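Local coordinates for protein toll-like receptor 6, Variable lymphocyte receptor B (Mus musculus, PDB 3A79) that probably recognises diacylated lipopeptides of microbes together with TLR2 in innate immunity, here as a TLR6 ectodomain fused to a hagfish lymphocyte-receptor fragment, at residues V179-K184 with V211-S216. Residues are numbered along the deposited sequence; the frame is centred on the assembly and turned at random.
Sequences VSYHIK and VQVNMS. With NAG (2-acetamido-2-deoxy-beta-D-glucopyranose), chain M.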
ATOM      1  N   VAL B 179     -19.050  26.312 -27.061  1.00 72.13           N
ATOM      2  CA  VAL B 179     -19.757  25.054 -27.215  1.00 72.66           C
ATOM      3  C   VAL B 179     -20.585  25.146 -28.493  1.00 85.23           C
ATOM      4  O   VAL B 179     -20.626  24.206 -29.289  1.00 88.80           O
ATOM      5  CB  VAL B 179     -20.663  24.751 -26.010  1.00 57.28           C
ATOM      6  CG1 VAL B 179     -21.273  23.389 -26.156  1.00 62.51           C
ATOM      7  CG2 VAL B 179     -19.867  24.808 -24.736  1.00 55.40           C
ATOM      8  N   SER B 180     -21.210  26.304 -28.692  1.00 81.97           N
ATOM      9  CA  SER B 180     -22.083  26.533 -29.838  1.00 83.11           C
ATOM     10  C   SER B 180     -21.324  26.660 -31.166  1.00 84.19           C
ATOM     11  O   SER B 180     -21.938  26.773 -32.223  1.00 80.53           O
ATOM     12  CB  SER B 180     -22.920  27.796 -29.607  1.00 85.26           C
ATOM     13  OG  SER B 180     -24.085  27.522 -28.857  1.00 83.28           O
ATOM     14  N   TYR B 181     -19.996  26.624 -31.105  1.00 83.45           N
ATOM     15  CA  TYR B 181     -19.142  26.999 -32.236  1.00 81.27           C
ATOM     16  C   TYR B 181     -18.740  25.862 -33.176  1.00 83.69           C
ATOM     17  O   TYR B 181     -18.222  24.838 -32.749  1.00 78.93           O
ATOM     18  CB  TYR B 181     -17.882  27.705 -31.724  1.00 79.02           C
ATOM     19  CG  TYR B 181     -16.749  27.772 -32.721  1.00 78.16           C
ATOM     20  CD1 TYR B 181     -16.475  28.950 -33.404  1.00 83.17           C
ATOM     21  CD2 TYR B 181     -15.947  26.662 -32.975  1.00 75.91           C
ATOM     22  CE1 TYR B 181     -15.433  29.023 -34.313  1.00 87.18           C
ATOM     23  CE2 TYR B 181     -14.906  26.723 -33.891  1.00 81.51           C
ATOM     24  CZ  TYR B 181     -14.654  27.908 -34.557  1.00 86.46           C
ATOM     25  OH  TYR B 181     -13.625  27.990 -35.467  1.00 92.04           O
ATOM     26  N   HIS B 182     -18.965  26.074 -34.468  1.00 94.61           N
ATOM     27  CA  HIS B 182     -18.533  25.145 -35.498  1.00 92.65           C
ATOM     28  C   HIS B 182     -17.606  25.921 -36.421  1.00 87.27           C
ATOM     29  O   HIS B 182     -17.655  27.149 -36.434  1.00 86.24           O
ATOM     30  CB  HIS B 182     -19.747  24.587 -36.252  1.00 99.28           C
ATOM     31  CG  HIS B 182     -20.832  24.072 -35.349  1.00116.01           C
ATOM     32  ND1 HIS B 182     -20.767  22.840 -34.730  1.00121.45           N
ATOM     33  CD2 HIS B 182     -22.000  24.630 -34.949  1.00122.76           C
ATOM     34  CE1 HIS B 182     -21.850  22.661 -33.992  1.00121.68           C
ATOM     35  NE2 HIS B 182     -22.615  23.732 -34.107  1.00121.56           N
ATOM     36  N   ILE B 183     -16.742  25.214 -37.149  1.00 90.86           N
ATOM     37  CA  ILE B 183     -15.837  25.825 -38.127  1.00 87.30           C
ATOM     38  C   ILE B 183     -16.645  26.336 -39.304  1.00 95.64           C
ATOM     39  O   ILE B 183     -17.692  25.776 -39.618  1.00100.28           O
ATOM     40  CB  ILE B 183     -14.828  24.801 -38.685  1.00 87.36           C
ATOM     41  CG1 ILE B 183     -13.697  24.539 -37.695  1.00 87.29           C
ATOM     42  CG2 ILE B 183     -14.223  25.307 -39.977  1.00100.43           C
ATOM     43  CD1 ILE B 183     -12.780  25.724 -37.505  1.00 93.51           C
ATOM     44  N   LYS B 184     -16.173  27.394 -39.959  1.00109.98           N
ATOM     45  CA  LYS B 184     -16.848  27.880 -41.164  1.00127.18           C
ATOM     46  C   LYS B 184     -15.962  27.980 -42.411  1.00133.05           C
ATOM     47  O   LYS B 184     -15.039  27.187 -42.596  1.00135.09           O
ATOM     48  CB  LYS B 184     -17.589  29.195 -40.896  1.00130.08           C
ATOM     49  CG  LYS B 184     -19.035  29.000 -40.427  1.00128.28           C
ATOM     50  CD  LYS B 184     -19.848  28.143 -41.414  1.00126.97           C
ATOM     51  CE  LYS B 184     -19.950  28.775 -42.811  1.00115.62           C
ATOM     52  NZ  LYS B 184     -20.741  27.937 -43.768  1.00105.75           N
ATOM     53  N   VAL B 211     -11.055  24.696 -32.790  1.00 67.11           N
ATOM     54  CA  VAL B 211     -11.231  26.133 -32.896  1.00 71.42           C
ATOM     55  C   VAL B 211     -10.154  26.803 -33.755  1.00 74.17           C
ATOM     56  O   VAL B 211      -8.949  26.605 -33.549  1.00 67.55           O
ATOM     57  CB  VAL B 211     -11.330  26.795 -31.525  1.00 65.25           C
ATOM     58  CG1 VAL B 211     -11.558  28.280 -31.683  1.00 70.89           C
ATOM     59  CG2 VAL B 211     -12.460  26.196 -30.772  1.00 61.60           C
ATOM     60  N   GLN B 212     -10.618  27.593 -34.723  1.00 70.69           N
ATOM     61  CA  GLN B 212      -9.746  28.318 -35.634  1.00 76.72           C
ATOM     62  C   GLN B 212      -9.815  29.836 -35.445  1.00 76.78           C
ATOM     63  O   GLN B 212      -9.221  30.581 -36.208  1.00 91.14           O
ATOM     64  CB  GLN B 212     -10.087  27.962 -37.084  1.00 89.22           C
ATOM     65  CG  GLN B 212      -9.429  26.694 -37.612  1.00 95.27           C
ATOM     66  CD  GLN B 212      -9.885  26.345 -39.022  1.00100.97           C
ATOM     67  OE1 GLN B 212     -10.258  25.206 -39.297  1.00 90.57           O
ATOM     68  NE2 GLN B 212      -9.867  27.332 -39.920  1.00110.55           N
ATOM     69  N   VAL B 213     -10.551  30.292 -34.442  1.00 68.21           N
ATOM     70  CA  VAL B 213     -10.615  31.709 -34.119  1.00 64.51           C
ATOM     71  C   VAL B 213      -9.255  32.248 -33.679  1.00 69.94           C
ATOM     72  O   VAL B 213      -8.600  31.682 -32.798  1.00 65.89           O
ATOM     73  CB  VAL B 213     -11.640  31.974 -32.986  1.00 78.59           C
ATOM     74  CG1 VAL B 213     -11.415  33.333 -32.355  1.00 70.45           C
ATOM     75  CG2 VAL B 213     -13.063  31.846 -33.505  1.00 79.42           C
ATOM     76  N   ASN B 214      -8.838  33.346 -34.304  1.00 81.53           N
ATOM     77  CA  ASN B 214      -7.617  34.057 -33.928  1.00 93.93           C
ATOM     78  C   ASN B 214      -7.894  34.969 -32.720  1.00 94.79           C
ATOM     79  O   ASN B 214      -8.549  36.004 -32.857  1.00102.77           O
ATOM     80  CB  ASN B 214      -7.099  34.858 -35.136  1.00102.04           C
ATOM     81  CG  ASN B 214      -5.655  35.349 -34.970  1.00119.68           C
ATOM     82  OD1 ASN B 214      -4.952  34.956 -34.042  1.00102.08           O
ATOM     83  ND2 ASN B 214      -5.209  36.211 -35.904  1.00154.70           N
ATOM     84  N   MET B 215      -7.417  34.582 -31.538  1.00 80.40           N
ATOM     85  CA  MET B 215      -7.704  35.350 -30.325  1.00 82.16           C
ATOM     86  C   MET B 215      -6.548  36.162 -29.780  1.00 79.33           C
ATOM     87  O   MET B 215      -5.608  35.615 -29.213  1.00 83.06           O
ATOM     88  CB  MET B 215      -8.198  34.439 -29.208  1.00 85.47           C
ATOM     89  CG  MET B 215      -9.510  33.794 -29.511  1.00 92.48           C
ATOM     90  SD  MET B 215     -10.477  33.559 -28.031  1.00 74.65           S
ATOM     91  CE  MET B 215     -11.929  32.815 -28.770  1.00 60.13           C
ATOM     92  N   SER B 216      -6.640  37.476 -29.910  1.00 75.07           N
ATOM     93  CA  SER B 216      -5.643  38.341 -29.305  1.00 82.54           C
ATOM     94  C   SER B 216      -5.975  38.707 -27.855  1.00 84.24           C
ATOM     95  O   SER B 216      -7.141  38.772 -27.458  1.00 83.08           O
ATOM     96  CB  SER B 216      -5.458  39.599 -30.144  1.00 83.38           C
ATOM     97  OG  SER B 216      -4.994  39.249 -31.433  1.00 95.01           O
TER
HETATM   98  C1  NAG M 921      -4.113  37.057 -35.454  1.00127.51           C
HETATM   99  C2  NAG M 921      -3.074  37.189 -36.579  1.00138.10           C
HETATM  100  C3  NAG M 921      -1.940  38.112 -36.137  1.00131.83           C
HETATM  101  C4  NAG M 921      -2.499  39.484 -35.796  1.00132.29           C
HETATM  102  C5  NAG M 921      -3.656  39.426 -34.780  1.00132.51           C
HETATM  103  C6  NAG M 921      -4.403  40.780 -34.797  1.00117.21           C
HETATM  104  C7  NAG M 921      -3.040  34.713 -37.019  1.00147.29           C
HETATM  105  C8  NAG M 921      -4.029  34.344 -38.090  1.00140.58           C
HETATM  106  N2  NAG M 921      -2.512  35.937 -37.093  1.00146.92           N
HETATM  107  O3  NAG M 921      -0.976  38.236 -37.162  1.00123.75           O
HETATM  108  O4  NAG M 921      -1.435  40.287 -35.323  1.00130.58           O
HETATM  109  O5  NAG M 921      -4.570  38.351 -35.031  1.00136.40           O
HETATM  110  O6  NAG M 921      -5.272  41.043 -33.707  1.00 91.23           O
HETATM  111  O7  NAG M 921      -2.727  33.896 -36.146  1.00149.05           O
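Y181 reaches from the loop segment 179-184 to V211-V213, meeting the backbone at V211 and Q212 and the side chains of both valines, and illustrates how a buried tyrosine can join two parts of a repeat protein through both its ring and its hydroxyl. With CG anti to the backbone N (chi1 163°), the ring is directed at the other segment. The backbone N of Q212 donates a nearly straight hydrogen bond to Y181 OH, 3.1 Å long with an angle of 168° at the hydrogen, so this backbone amide finds its acceptor in a side chain. The two valines flanking Q212 approach different ring carbons, both obliquely: CG2 of V211 lies 4.0 Å from Y181 CE2, while CG2 of V213 lies 3.8 Å from Y181 CE1, the other carbon ortho to the hydroxyl. Apolar contact thus accompanies the single polar link and should limit how far the ring can swing.

Nearer the surface, I183 and Q212 cross at about a right angle. The CD1 methyl of I183 lies against the glutamine chain, 3.5 Å from both CB and CG of Q212. R237 of helix 235-246 touches both side chains, and F241 of that helix packs on V211.

Beyond V213 the chain enters strand 214-220, which pairs in parallel with strand 190-196. N214 carries an N-linked sugar, its ND2 joined covalently to C1 of N-acetylglucosamine. Two residues along, S216 OG hydrogen-bonds to O6 of the same sugar at 2.9 Å, adding a second tie to the glycan. The N-M-S sequence is an N-glycosylation sequon, set here in the TLR6 part of the fusion, where neighbouring turns of a leucine-rich-repeat solenoid pack through the segments outside its main parallel strands.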